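Local coordinates for Non-structural protein NS2 (Bluetongue virus, PDB 1UTY) that binds single-stranded RNA as a viral phosphoprotein, and is represented here by its N-terminal RNA-binding domain, two copies of which assemble together, at residues Lys28-Pro33 and Phe45-Asn50; Ile37-Val42 and Ala86-Trp91; Tyr56-Pro61 and Ile75-Thr80; Tyr66-Gly71 and Val99-Met104. All blocks are in the same frame, centred on the assembly; numbering follows the deposited sequence.

Contact 1 (Lys28-Pro33 and Phe45-Asn50); sequences KLSSQP and FKPVKN
The turn that ends helix 22-29 lays Ser30, Gln32 and Pro33 along the edge strand 44-48, where Pro47 takes the largest share on the strand's side. Pro47 offers the ring: its CG lies 3.7 Å from Ser30 OG, and its CB lies 3.8 Å from Gln32 CG. The Gln32 side chain runs across that ring at about a right angle. Proline suits this place because it gives a rigid, flat-sided apolar surface on a backbone that is already extended, and Ser30 is small enough to come close to it. The Ser30 hydroxyl does not depend on this contact, since OG is hydrogen-bonded to the backbone oxygen of Ile26 one turn back in the helix. The helix itself closes with a Schellman motif. Ser31, with positive phi, is the C-prime residue, and its N is bonded to Lys28 O at 3.1 Å; after this reversal Gln32 and Pro33 lie against the strand. Beyond it, CG of Gln32 stands anti to its carbonyl carbon (chi1 -59°) and the chain bends at chi2, bringing the amide up to the backbone where the strand gives way to loop. Gln32 OE1 comes to 3.3 Å from Lys49 N, yet the angle is too poor for a hydrogen bond, and the approach is a polar touch that also brushes Lys49 CB. Pro33 sits over the next carbonyls, with CD 3.4 Å from Val48 O and CG 3.3 Å from Lys49 O. Pro33 also packs on Pro145 of the second subunit, while Pro47 also rests on Ile26 of the helix.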
loop_
_atom_site.group_PDB
_atom_site.type_symbol
_atom_site.label_atom_id
_atom_site.label_comp_id
_atom_site.label_asym_id
_atom_site.label_seq_id
_atom_site.Cartn_x
_atom_site.Cartn_y
_atom_site.Cartn_z
ATOM N N LYS A 28 10.579 19.767 -15.767
ATOM C CA LYS A 28 11.933 20.280 -15.975
ATOM C C LYS A 28 12.011 21.166 -17.212
ATOM O O LYS A 28 12.533 22.274 -17.145
ATOM C CB LYS A 28 12.938 19.121 -16.082
ATOM C CG LYS A 28 14.425 19.527 -16.003
ATOM C CD LYS A 28 15.282 18.370 -15.489
ATOM C CE LYS A 28 16.744 18.513 -15.903
ATOM N NZ LYS A 28 17.471 19.498 -15.044
ATOM N N LEU A 29 11.474 20.675 -18.328
ATOM C CA LEU A 29 11.398 21.439 -19.566
ATOM C C LEU A 29 10.678 22.787 -19.391
ATOM O O LEU A 29 11.022 23.767 -20.065
ATOM C CB LEU A 29 10.724 20.606 -20.679
ATOM C CG LEU A 29 9.778 21.322 -21.670
ATOM C CD1 LEU A 29 10.512 21.794 -22.917
ATOM C CD2 LEU A 29 8.578 20.467 -22.056
ATOM N N SER A 30 9.676 22.831 -18.514
ATOM C CA SER A 30 8.886 24.051 -18.330
ATOM C C SER A 30 9.325 24.844 -17.100
ATOM O O SER A 30 8.695 25.834 -16.738
ATOM C CB SER A 30 7.400 23.720 -18.269
ATOM O OG SER A 30 7.092 22.690 -19.195
ATOM N N SER A 31 10.415 24.390 -16.478
ATOM C CA SER A 31 11.034 25.043 -15.320
ATOM C C SER A 31 10.112 25.079 -14.080
ATOM O O SER A 31 10.085 26.060 -13.325
ATOM C CB SER A 31 11.566 26.443 -15.690
ATOM O OG SER A 31 12.399 26.389 -16.838
ATOM N N GLN A 32 9.353 24.004 -13.890
ATOM C CA GLN A 32 8.462 23.898 -12.748
ATOM C C GLN A 32 8.880 22.692 -11.898
ATOM O O GLN A 32 9.376 21.704 -12.437
ATOM C CB GLN A 32 6.996 23.770 -13.202
ATOM C CG GLN A 32 6.482 24.923 -14.059
ATOM C CD GLN A 32 6.317 26.225 -13.273
ATOM O OE1 GLN A 32 6.372 26.233 -12.038
ATOM N NE2 GLN A 32 6.130 27.327 -13.994
ATOM N N PRO A 33 8.720 22.779 -10.582
ATOM C CA PRO A 33 9.045 21.636 -9.713
ATOM C C PRO A 33 8.059 20.464 -9.862
ATOM O O PRO A 33 8.503 19.320 -9.902
ATOM C CB PRO A 33 9.028 22.224 -8.291
ATOM C CG PRO A 33 8.399 23.593 -8.388
ATOM C CD PRO A 33 8.271 23.967 -9.831
ATOM N N PHE A 45 -3.197 17.824 -17.164
ATOM C CA PHE A 45 -1.780 17.536 -17.039
ATOM C C PHE A 45 -1.136 18.917 -17.127
ATOM O O PHE A 45 -1.339 19.630 -18.102
ATOM C CB PHE A 45 -1.350 16.585 -18.169
ATOM C CG PHE A 45 0.132 16.265 -18.202
ATOM C CD1 PHE A 45 1.045 17.150 -18.778
ATOM C CD2 PHE A 45 0.612 15.060 -17.700
ATOM C CE1 PHE A 45 2.425 16.845 -18.825
ATOM C CE2 PHE A 45 1.978 14.748 -17.739
ATOM C CZ PHE A 45 2.884 15.636 -18.306
ATOM N N LYS A 46 -0.402 19.324 -16.092
ATOM C CA LYS A 46 0.209 20.649 -16.104
ATOM C C LYS A 46 1.356 20.798 -15.132
ATOM O O LYS A 46 1.185 20.529 -13.950
ATOM C CB LYS A 46 -0.833 21.755 -15.833
ATOM C CG LYS A 46 -0.199 23.115 -15.575
ATOM C CD LYS A 46 -1.167 24.280 -15.715
ATOM C CE LYS A 46 -0.400 25.597 -15.925
ATOM N NZ LYS A 46 -1.274 26.817 -15.869
ATOM N N PRO A 47 2.518 21.246 -15.627
ATOM C CA PRO A 47 3.640 21.637 -14.763
ATOM C C PRO A 47 3.249 22.835 -13.901
ATOM O O PRO A 47 2.763 23.824 -14.443
ATOM C CB PRO A 47 4.728 22.060 -15.763
ATOM C CG PRO A 47 4.360 21.414 -17.018
ATOM C CD PRO A 47 2.855 21.400 -17.057
ATOM N N VAL A 48 3.437 22.732 -12.587
ATOM C CA VAL A 48 3.056 23.814 -11.671
ATOM C C VAL A 48 4.109 24.104 -10.598
ATOM O O VAL A 48 5.011 23.295 -10.361
ATOM C CB VAL A 48 1.688 23.560 -11.002
ATOM C CG1 VAL A 48 0.578 23.708 -12.014
ATOM C CG2 VAL A 48 1.657 22.187 -10.302
ATOM N N LYS A 49 3.976 25.251 -9.944
ATOM C CA LYS A 49 4.957 25.678 -8.957
ATOM C C LYS A 49 4.720 24.999 -7.615
ATOM O O LYS A 49 5.671 24.761 -6.848
ATOM C CB LYS A 49 4.976 27.219 -8.804
ATOM C CG LYS A 49 3.610 27.903 -8.564
ATOM C CD LYS A 49 3.721 29.445 -8.495
ATOM C CE LYS A 49 3.280 30.122 -9.791
ATOM N NZ LYS A 49 3.509 31.632 -9.825
ATOM N N ASN A 50 3.463 24.693 -7.311
ATOM C CA ASN A 50 3.137 24.209 -5.974
ATOM C C ASN A 50 1.887 23.321 -5.902
ATOM O O ASN A 50 0.988 23.432 -6.735
ATOM C CB ASN A 50 3.069 25.383 -4.967
ATOM C CG ASN A 50 1.864 26.276 -5.179
ATOM O OD1 ASN A 50 1.933 27.261 -5.909
ATOM N ND2 ASN A 50 0.751 25.932 -4.543
#

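Contact 2 (Ile37-Val42 and Ala86-Trp91); sequences IKIGRV and ATTERW
Thr87 OG1 accepts the backbone N-H of Glu89 at 3.2 Å, an almost straight bond (168° at the hydrogen) that makes an ST turn as strand 84-87 ends, just where Ile39 comes against the chain. Threonine is apt here: its hydroxyl can reach forward to the main-chain N-H two residues on, while its beta-branched shape fits the extended backbone before the turn. The turn lies beside Ile39, which is near the end of strand 34-39. Ile39 carries most of the contact with its two branches. The longer one, nearly straight at chi2 (162°), takes Ile39 CD1 out to 3.6 Å from Ala86 CB, and the same methyl lies 4.0 Å from Thr87 N. The shorter branch leaves on the other side of CB: Ile39 CG2 stands anti to the backbone nitrogen and ends 4.2 Å from Thr88 OG1, the two side chains sliding past one another in opposite directions. A lone methyl on Ala86 lets the long isoleucine come in closely, and Ile37 CG2 adds a looser apolar touch to Ala86 CB at 4.5 Å. No hydrogen bond joins the two segments; at their nearest, the CA atoms of Ile39 and Thr87 are 7.0 Å apart, so it is the side chains of Ile39 and Ile37 that reach across. Strand 34-39 is bonded on one flank to strand 10-15 and on the other to strand 44-48, whereas 84-87, the outermost strand at the far end of the sheet's order, is bonded to strand 73-79. Ile39 also packs on Ile12 and Ile75, and Ile37 on Val14 and Val84, linking two strands widely separated in that order.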
loop_
_atom_site.group_PDB
_atom_site.type_symbol
_atom_site.label_atom_id
_atom_site.label_comp_id
_atom_site.label_asym_id
_atom_site.label_seq_id
_atom_site.Cartn_x
_atom_site.Cartn_y
_atom_site.Cartn_z
ATOM N N ILE A 37 -1.235 16.168 -11.942
ATOM C CA ILE A 37 -2.209 15.269 -12.554
ATOM C C ILE A 37 -3.550 15.396 -11.841
ATOM O O ILE A 37 -3.664 15.103 -10.660
ATOM C CB ILE A 37 -1.717 13.804 -12.522
ATOM C CG1 ILE A 37 -0.318 13.724 -13.140
ATOM C CG2 ILE A 37 -2.718 12.882 -13.253
ATOM C CD1 ILE A 37 0.340 12.382 -12.968
ATOM N N LYS A 38 -4.556 15.848 -12.577
ATOM C CA LYS A 38 -5.897 16.016 -12.044
ATOM C C LYS A 38 -6.800 14.932 -12.610
ATOM O O LYS A 38 -6.909 14.786 -13.828
ATOM C CB LYS A 38 -6.450 17.389 -12.392
ATOM C CG LYS A 38 -7.829 17.667 -11.799
ATOM C CD LYS A 38 -8.106 19.170 -11.715
ATOM C CE LYS A 38 -8.660 19.711 -13.025
ATOM N NZ LYS A 38 -8.843 21.213 -12.995
ATOM N N ILE A 39 -7.430 14.169 -11.716
ATOM C CA ILE A 39 -8.355 13.104 -12.119
ATOM C C ILE A 39 -9.752 13.496 -11.683
ATOM O O ILE A 39 -9.932 13.963 -10.564
ATOM C CB ILE A 39 -7.952 11.752 -11.479
ATOM C CG1 ILE A 39 -6.566 11.327 -11.937
ATOM C CG2 ILE A 39 -8.944 10.654 -11.861
ATOM C CD1 ILE A 39 -5.956 10.280 -11.033
ATOM N N GLY A 40 -10.732 13.346 -12.568
ATOM C CA GLY A 40 -12.112 13.648 -12.224
ATOM C C GLY A 40 -12.945 14.102 -13.401
ATOM O O GLY A 40 -12.646 13.777 -14.536
ATOM N N ARG A 41 -14.000 14.854 -13.110
ATOM C CA ARG A 41 -14.886 15.416 -14.121
ATOM C C ARG A 41 -14.071 16.168 -15.175
ATOM O O ARG A 41 -14.327 16.052 -16.371
ATOM C CB ARG A 41 -15.891 16.374 -13.453
ATOM C CG ARG A 41 -17.027 16.865 -14.340
ATOM C CD ARG A 41 -18.040 17.745 -13.602
ATOM N NE ARG A 41 -18.545 18.850 -14.415
ATOM C CZ ARG A 41 -19.838 19.157 -14.550
ATOM N NH1 ARG A 41 -20.774 18.438 -13.937
ATOM N NH2 ARG A 41 -20.207 20.182 -15.307
ATOM N N VAL A 42 -13.125 16.960 -14.685
ATOM C CA VAL A 42 -12.181 17.690 -15.495
ATOM C C VAL A 42 -10.823 17.054 -15.239
ATOM O O VAL A 42 -10.425 16.869 -14.090
ATOM C CB VAL A 42 -12.166 19.185 -15.112
ATOM C CG1 VAL A 42 -11.175 19.979 -15.974
ATOM C CG2 VAL A 42 -13.577 19.778 -15.215
ATOM N N ALA A 86 -3.550 7.159 -15.128
ATOM C CA ALA A 86 -4.021 7.197 -13.739
ATOM C C ALA A 86 -5.520 6.971 -13.552
ATOM O O ALA A 86 -6.341 7.168 -14.467
ATOM C CB ALA A 86 -3.576 8.480 -13.036
ATOM N N THR A 87 -5.865 6.534 -12.349
ATOM C CA THR A 87 -7.237 6.205 -12.051
ATOM C C THR A 87 -7.496 6.126 -10.561
ATOM O O THR A 87 -6.612 5.798 -9.743
ATOM C CB THR A 87 -7.652 4.906 -12.756
ATOM O OG1 THR A 87 -9.045 4.691 -12.573
ATOM C CG2 THR A 87 -7.025 3.701 -12.092
ATOM N N THR A 88 -8.747 6.389 -10.253
ATOM C CA THR A 88 -9.262 6.473 -8.918
ATOM C C THR A 88 -10.001 5.176 -8.604
ATOM O O THR A 88 -10.450 4.950 -7.482
ATOM C CB THR A 88 -10.190 7.694 -8.912
ATOM O OG1 THR A 88 -9.553 8.764 -8.196
ATOM C CG2 THR A 88 -11.456 7.435 -8.210
ATOM N N GLU A 89 -10.108 4.315 -9.608
ATOM C CA GLU A 89 -10.806 3.059 -9.452
ATOM C C GLU A 89 -9.855 1.848 -9.444
ATOM O O GLU A 89 -8.622 2.001 -9.597
ATOM C CB GLU A 89 -11.890 2.962 -10.520
ATOM C CG GLU A 89 -13.012 3.945 -10.212
ATOM C CD GLU A 89 -14.104 3.988 -11.250
ATOM O OE1 GLU A 89 -14.607 2.917 -11.658
ATOM O OE2 GLU A 89 -14.474 5.107 -11.643
ATOM N N ARG A 90 -10.421 0.664 -9.209
ATOM C CA ARG A 90 -9.647 -0.562 -9.076
ATOM C C ARG A 90 -8.917 -0.795 -10.379
ATOM O O ARG A 90 -9.480 -0.609 -11.456
ATOM C CB ARG A 90 -10.561 -1.771 -8.796
ATOM C CG ARG A 90 -11.214 -1.804 -7.412
ATOM C CD ARG A 90 -10.458 -2.636 -6.377
ATOM N NE ARG A 90 -10.831 -4.062 -6.375
ATOM C CZ ARG A 90 -9.989 -5.050 -6.054
ATOM N NH1 ARG A 90 -8.732 -4.781 -5.715
ATOM N NH2 ARG A 90 -10.392 -6.308 -6.065
ATOM N N TRP A 91 -7.662 -1.201 -10.282
ATOM C CA TRP A 91 -6.866 -1.458 -11.474
ATOM C C TRP A 91 -6.017 -2.708 -11.261
ATOM O O TRP A 91 -4.801 -2.650 -11.141
ATOM C CB TRP A 91 -6.013 -0.226 -11.809
ATOM C CG TRP A 91 -5.661 -0.121 -13.258
ATOM C CD1 TRP A 91 -6.096 -0.927 -14.276
ATOM C CD2 TRP A 91 -4.795 0.848 -13.854
ATOM N NE1 TRP A 91 -5.544 -0.516 -15.468
ATOM C CE2 TRP A 91 -4.740 0.571 -15.236
ATOM C CE3 TRP A 91 -4.045 1.929 -13.356
ATOM C CZ2 TRP A 91 -3.976 1.330 -16.121
ATOM C CZ3 TRP A 91 -3.288 2.686 -14.244
ATOM C CH2 TRP A 91 -3.260 2.387 -15.606
#

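Contact 3 (Tyr56-Pro61 and Ile75-Thr80); sequences YVLNVP and ISLMLT
Tyr56 reaches from strand 56-59 toward Ile75 on strand 73-79, and its ring makes the first of three contacts along the strands. From CB the ring is set beside the backbone nitrogen (chi1 -62°). Farther out, Tyr56 CD2 packs 3.6 Å from Ile68 CG2. The outer half of the ring then takes Ile75 CD1 over one face: Tyr56 CE1 and CE2 are each 3.9 Å from that methyl, and Tyr56 CZ is 3.7 Å from it. The methyl stands only 17° off the ring normal, a CH-pi contact set toward the rim. At the tip, OH is hydrogen-bonded to Asp70 OD2, so this polar atom in a buried place has its partner; tyrosine serves as an apolar plate with a polar end. Next along the strands, Leu58 and Leu77 meet tip to tip, CD2 to CD1 at 4.0 Å. Leu79 CD1 then receives Val60 CG2 obliquely at 4.2 Å, while also lying near Leu58. Leucine bridges the wide interval with its branched end; the shorter Val60 suffices where the backbones draw nearer. The axes of 56-59 and 75-79 approach no closer than 11.7 Å and cross at -37°, without a hydrogen bond between them. Such spacing, a modest negative crossing angle and aliphatic side chains meeting between the strands are characteristic of aligned face-to-face packing, as in a beta-sandwich, here achieved within a sheet that curls over its own core.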
loop_
_atom_site.group_PDB
_atom_site.type_symbol
_atom_site.label_atom_id
_atom_site.label_comp_id
_atom_site.label_asym_id
_atom_site.label_seq_id
_atom_site.Cartn_x
_atom_site.Cartn_y
_atom_site.Cartn_z
ATOM N N TYR A 56 -2.128 15.728 -3.230
ATOM C CA TYR A 56 -1.130 14.696 -2.945
ATOM C C TYR A 56 0.183 15.100 -3.587
ATOM O O TYR A 56 0.215 15.417 -4.779
ATOM C CB TYR A 56 -1.563 13.331 -3.522
ATOM C CG TYR A 56 -2.853 12.805 -2.941
ATOM C CD1 TYR A 56 -4.091 13.322 -3.339
ATOM C CD2 TYR A 56 -2.839 11.807 -1.976
ATOM C CE1 TYR A 56 -5.282 12.851 -2.774
ATOM C CE2 TYR A 56 -4.012 11.332 -1.420
ATOM C CZ TYR A 56 -5.222 11.853 -1.825
ATOM O OH TYR A 56 -6.365 11.358 -1.274
ATOM N N VAL A 57 1.256 15.108 -2.807
ATOM C CA VAL A 57 2.580 15.232 -3.385
ATOM C C VAL A 57 3.118 13.818 -3.527
ATOM O O VAL A 57 3.292 13.095 -2.549
ATOM C CB VAL A 57 3.533 16.104 -2.535
ATOM C CG1 VAL A 57 4.956 16.024 -3.056
ATOM C CG2 VAL A 57 3.060 17.547 -2.508
ATOM N N LEU A 58 3.331 13.421 -4.768
ATOM C CA LEU A 58 3.904 12.139 -5.069
ATOM C C LEU A 58 5.361 12.360 -5.468
ATOM O O LEU A 58 5.674 12.709 -6.612
ATOM C CB LEU A 58 3.105 11.461 -6.181
ATOM C CG LEU A 58 3.555 10.056 -6.598
ATOM C CD1 LEU A 58 3.701 9.134 -5.358
ATOM C CD2 LEU A 58 2.587 9.480 -7.647
ATOM N N ASN A 59 6.235 12.197 -4.483
ATOM C CA ASN A 59 7.672 12.270 -4.659
ATOM C C ASN A 59 8.116 10.898 -5.163
ATOM O O ASN A 59 7.983 9.889 -4.445
ATOM C CB ASN A 59 8.294 12.618 -3.307
ATOM C CG ASN A 59 9.829 12.760 -3.339
ATOM O OD1 ASN A 59 10.487 12.424 -4.306
ATOM N ND2 ASN A 59 10.389 13.232 -2.235
ATOM N N VAL A 60 8.581 10.831 -6.412
ATOM C CA VAL A 60 9.129 9.572 -6.940
ATOM C C VAL A 60 10.563 9.739 -7.435
ATOM O O VAL A 60 10.960 10.848 -7.763
ATOM C CB VAL A 60 8.226 8.911 -8.047
ATOM C CG1 VAL A 60 6.800 8.736 -7.553
ATOM C CG2 VAL A 60 8.261 9.676 -9.344
ATOM N N PRO A 61 11.337 8.650 -7.469
ATOM C CA PRO A 61 12.719 8.691 -7.980
ATOM C C PRO A 61 12.874 8.337 -9.477
ATOM O O PRO A 61 13.985 8.463 -10.010
ATOM C CB PRO A 61 13.411 7.626 -7.129
ATOM C CG PRO A 61 12.312 6.559 -6.978
ATOM C CD PRO A 61 10.986 7.305 -6.971
ATOM N N ILE A 75 -5.528 5.910 -5.451
ATOM C CA ILE A 75 -5.132 6.447 -6.756
ATOM C C ILE A 75 -3.998 5.619 -7.368
ATOM O O ILE A 75 -2.917 5.539 -6.794
ATOM C CB ILE A 75 -4.719 7.936 -6.636
ATOM C CG1 ILE A 75 -5.757 8.722 -5.829
ATOM C CG2 ILE A 75 -4.578 8.562 -8.019
ATOM C CD1 ILE A 75 -5.208 9.396 -4.596
ATOM N N SER A 76 -4.251 5.005 -8.520
ATOM C CA SER A 76 -3.257 4.140 -9.158
ATOM C C SER A 76 -2.640 4.841 -10.353
ATOM O O SER A 76 -3.357 5.300 -11.240
ATOM C CB SER A 76 -3.873 2.820 -9.629
ATOM O OG SER A 76 -4.518 2.152 -8.569
ATOM N N LEU A 77 -1.314 4.900 -10.388
ATOM C CA LEU A 77 -0.632 5.654 -11.428
ATOM C C LEU A 77 0.491 4.853 -12.073
ATOM O O LEU A 77 1.325 4.239 -11.383
ATOM C CB LEU A 77 -0.070 6.958 -10.874
ATOM C CG LEU A 77 -1.011 7.915 -10.156
ATOM C CD1 LEU A 77 -0.849 7.754 -8.622
ATOM C CD2 LEU A 77 -0.726 9.341 -10.602
ATOM N N MET A 78 0.492 4.860 -13.399
ATOM C CA MET A 78 1.630 4.384 -14.168
ATOM C C MET A 78 2.430 5.580 -14.660
ATOM O O MET A 78 1.959 6.351 -15.502
ATOM C CB MET A 78 1.163 3.546 -15.351
ATOM C CG MET A 78 0.474 2.255 -14.978
ATOM S SD MET A 78 1.504 1.183 -13.949
ATOM C CE MET A 78 0.468 -0.220 -13.916
ATOM N N LEU A 79 3.631 5.753 -14.121
ATOM C CA LEU A 79 4.504 6.837 -14.582
ATOM C C LEU A 79 5.645 6.246 -15.363
ATOM O O LEU A 79 6.500 5.559 -14.784
ATOM C CB LEU A 79 5.031 7.674 -13.406
ATOM C CG LEU A 79 3.981 8.156 -12.397
ATOM C CD1 LEU A 79 4.648 8.934 -11.269
ATOM C CD2 LEU A 79 2.842 8.995 -13.086
ATOM N N THR A 80 5.655 6.475 -16.672
ATOM C CA THR A 80 6.743 5.968 -17.486
ATOM C C THR A 80 7.581 7.123 -17.989
ATOM O O THR A 80 7.222 8.280 -17.746
ATOM C CB THR A 80 6.237 5.078 -18.667
ATOM O OG1 THR A 80 5.620 5.899 -19.658
ATOM C CG2 THR A 80 5.135 4.119 -18.202
#

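Contact 4 (Tyr66-Gly71 and Val99-Met104); sequences YRIQDG and VSVTPM
Backbone hydrogen bonds first tie Val99 to the strand of Arg67 and Gln69. Val99 N gives a short, straight bond to Arg67 O (2.7 Å, 169°), and Gln69 N returns one to Val99 O at 2.9 Å. One residue thus bonds to two residues flanking Ile68, the pattern of a parallel pair. Past it the strands part, and a water takes over: it donates to Gln69 O at 2.6 Å and accepts from Val101 N at 3.1 Å, satisfying both groups across the gap. Apolar contacts form the second kind. Val101 CG1 is anti to the backbone nitrogen (chi1 164°), which turns Val101 CG2 toward Ile68 CG2, 3.6 Å away, and toward Asp70 CB at 3.9 Å; the isoleucine and valine cross at about a right angle. Val99 CG2 comes to Tyr66 CD1 at 4.1 Å, at the ring's edge and near its plane. Beta-branched residues suit such extended backbone and give compact methyl surfaces for packing. Strand 64-70 lies between 97-110, parallel to it, and 73-79, antiparallel; strand 113-123 borders 97-110 on its other flank, where Val99 and Val101 both pack on Cys122. Farther along 97-110, Thr102, Pro103 and Met104 pack against Phe136, Ile154 and Leu144 of the second subunit.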
loop_
_atom_site.group_PDB
_atom_site.type_symbol
_atom_site.label_atom_id
_atom_site.label_comp_id
_atom_site.label_asym_id
_atom_site.label_seq_id
_atom_site.Cartn_x
_atom_site.Cartn_y
_atom_site.Cartn_z
ATOM N N TYR A 66 2.706 3.223 -9.120
ATOM C CA TYR A 66 2.515 3.802 -7.793
ATOM C C TYR A 66 1.030 3.847 -7.419
ATOM O O TYR A 66 0.202 4.359 -8.167
ATOM C CB TYR A 66 3.103 5.209 -7.733
ATOM C CG TYR A 66 4.563 5.298 -8.115
ATOM C CD1 TYR A 66 5.550 5.044 -7.181
ATOM C CD2 TYR A 66 4.957 5.653 -9.411
ATOM C CE1 TYR A 66 6.883 5.127 -7.509
ATOM C CE2 TYR A 66 6.293 5.754 -9.751
ATOM C CZ TYR A 66 7.249 5.485 -8.785
ATOM O OH TYR A 66 8.584 5.558 -9.062
ATOM N N ARG A 67 0.709 3.297 -6.257
ATOM C CA ARG A 67 -0.657 3.303 -5.756
ATOM C C ARG A 67 -0.717 4.096 -4.465
ATOM O O ARG A 67 -0.191 3.662 -3.444
ATOM C CB ARG A 67 -1.141 1.873 -5.524
ATOM C CG ARG A 67 -2.555 1.746 -4.972
ATOM C CD ARG A 67 -3.148 0.352 -5.172
ATOM N NE ARG A 67 -3.921 0.267 -6.419
ATOM C CZ ARG A 67 -4.283 -0.874 -7.026
ATOM N NH1 ARG A 67 -3.922 -2.068 -6.527
ATOM N NH2 ARG A 67 -5.013 -0.820 -8.139
ATOM N N ILE A 68 -1.345 5.264 -4.508
ATOM C CA ILE A 68 -1.500 6.044 -3.291
ATOM C C ILE A 68 -2.652 5.489 -2.473
ATOM O O ILE A 68 -3.757 5.375 -2.976
ATOM C CB ILE A 68 -1.716 7.532 -3.599
ATOM C CG1 ILE A 68 -0.465 8.127 -4.249
ATOM C CG2 ILE A 68 -2.082 8.287 -2.317
ATOM C CD1 ILE A 68 -0.729 9.383 -5.084
ATOM N N GLN A 69 -2.387 5.145 -1.211
ATOM C CA GLN A 69 -3.435 4.576 -0.363
ATOM C C GLN A 69 -3.857 5.444 0.814
ATOM O O GLN A 69 -3.183 5.546 1.853
ATOM C CB GLN A 69 -3.104 3.153 0.062
ATOM C CG GLN A 69 -3.994 2.155 -0.636
ATOM C CD GLN A 69 -3.212 1.119 -1.389
ATOM O OE1 GLN A 69 -2.015 1.289 -1.613
ATOM N NE2 GLN A 69 -3.876 0.028 -1.773
ATOM N N ASP A 70 -5.013 6.053 0.617
ATOM C CA ASP A 70 -5.535 7.036 1.528
ATOM C C ASP A 70 -6.900 6.570 2.026
ATOM O O ASP A 70 -7.932 7.177 1.730
ATOM C CB ASP A 70 -5.619 8.384 0.810
ATOM C CG ASP A 70 -5.943 9.513 1.740
ATOM O OD1 ASP A 70 -5.950 9.279 2.977
ATOM O OD2 ASP A 70 -6.217 10.665 1.315
ATOM N N GLY A 71 -6.891 5.481 2.789
ATOM C CA GLY A 71 -8.122 4.907 3.299
ATOM C C GLY A 71 -8.948 4.317 2.181
ATOM O O GLY A 71 -8.513 3.367 1.515
ATOM N N VAL A 99 1.962 3.113 -1.869
ATOM C CA VAL A 99 2.577 4.300 -1.315
ATOM C C VAL A 99 1.651 4.785 -0.211
ATOM O O VAL A 99 0.423 4.861 -0.404
ATOM C CB VAL A 99 2.745 5.392 -2.405
ATOM C CG1 VAL A 99 3.329 6.666 -1.823
ATOM C CG2 VAL A 99 3.609 4.874 -3.560
ATOM N N SER A 100 2.240 5.085 0.940
ATOM C CA SER A 100 1.514 5.650 2.069
ATOM C C SER A 100 1.372 7.185 2.018
ATOM O O SER A 100 2.195 7.903 1.423
ATOM C CB SER A 100 2.204 5.258 3.382
ATOM O OG SER A 100 1.935 3.908 3.720
ATOM N N VAL A 101 0.337 7.671 2.689
ATOM C CA VAL A 101 0.077 9.085 2.803
ATOM C C VAL A 101 0.459 9.525 4.204
ATOM O O VAL A 101 0.078 8.894 5.181
ATOM C CB VAL A 101 -1.431 9.370 2.585
ATOM C CG1 VAL A 101 -1.802 10.752 3.076
ATOM C CG2 VAL A 101 -1.782 9.215 1.140
ATOM N N THR A 102 1.215 10.613 4.294
ATOM C CA THR A 102 1.441 11.276 5.571
ATOM C C THR A 102 0.959 12.706 5.403
ATOM O O THR A 102 1.541 13.453 4.642
ATOM C CB THR A 102 2.936 11.249 5.967
ATOM O OG1 THR A 102 3.442 9.909 5.894
ATOM C CG2 THR A 102 3.098 11.616 7.437
ATOM N N PRO A 103 -0.129 13.070 6.066
ATOM C CA PRO A 103 -0.654 14.434 5.971
ATOM C C PRO A 103 0.344 15.478 6.489
ATOM O O PRO A 103 1.139 15.195 7.375
ATOM C CB PRO A 103 -1.912 14.391 6.848
ATOM C CG PRO A 103 -1.757 13.191 7.714
ATOM C CD PRO A 103 -0.959 12.206 6.927
ATOM N N MET A 104 0.308 16.670 5.913
ATOM C CA MET A 104 1.199 17.749 6.318
ATOM C C MET A 104 0.381 18.995 6.492
ATOM O O MET A 104 -0.439 19.322 5.634
ATOM C CB MET A 104 2.258 18.031 5.244
ATOM C CG MET A 104 3.241 16.906 5.011
ATOM S SD MET A 104 4.576 17.391 3.921
ATOM C CE MET A 104 3.664 17.878 2.417
HETATM O O HOH W 1 -1.638 5.638 3.974
#

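In the fold
From the N terminus, contact 1 closes first, a short loop through strand 34-39 that ties the end of helix 22-29 to edge strand 44-48. Contact 2 starts within that loop and crosses it, running on to strand 84-87 at the other end of the sheet's order. Inside this long span contact 3 opens and closes, facing strand 56-59 with strand 73-79. Contact 4 starts between the halves of contact 3, crosses both contacts 2 and 3, and reaches strand 97-110. Contacts 2 and 3 join at strands 73-79 and 84-87, contacts 3 and 4 at 64-70 and 73-79; all four have a residue that packs on the second subunit, contact 4 the most.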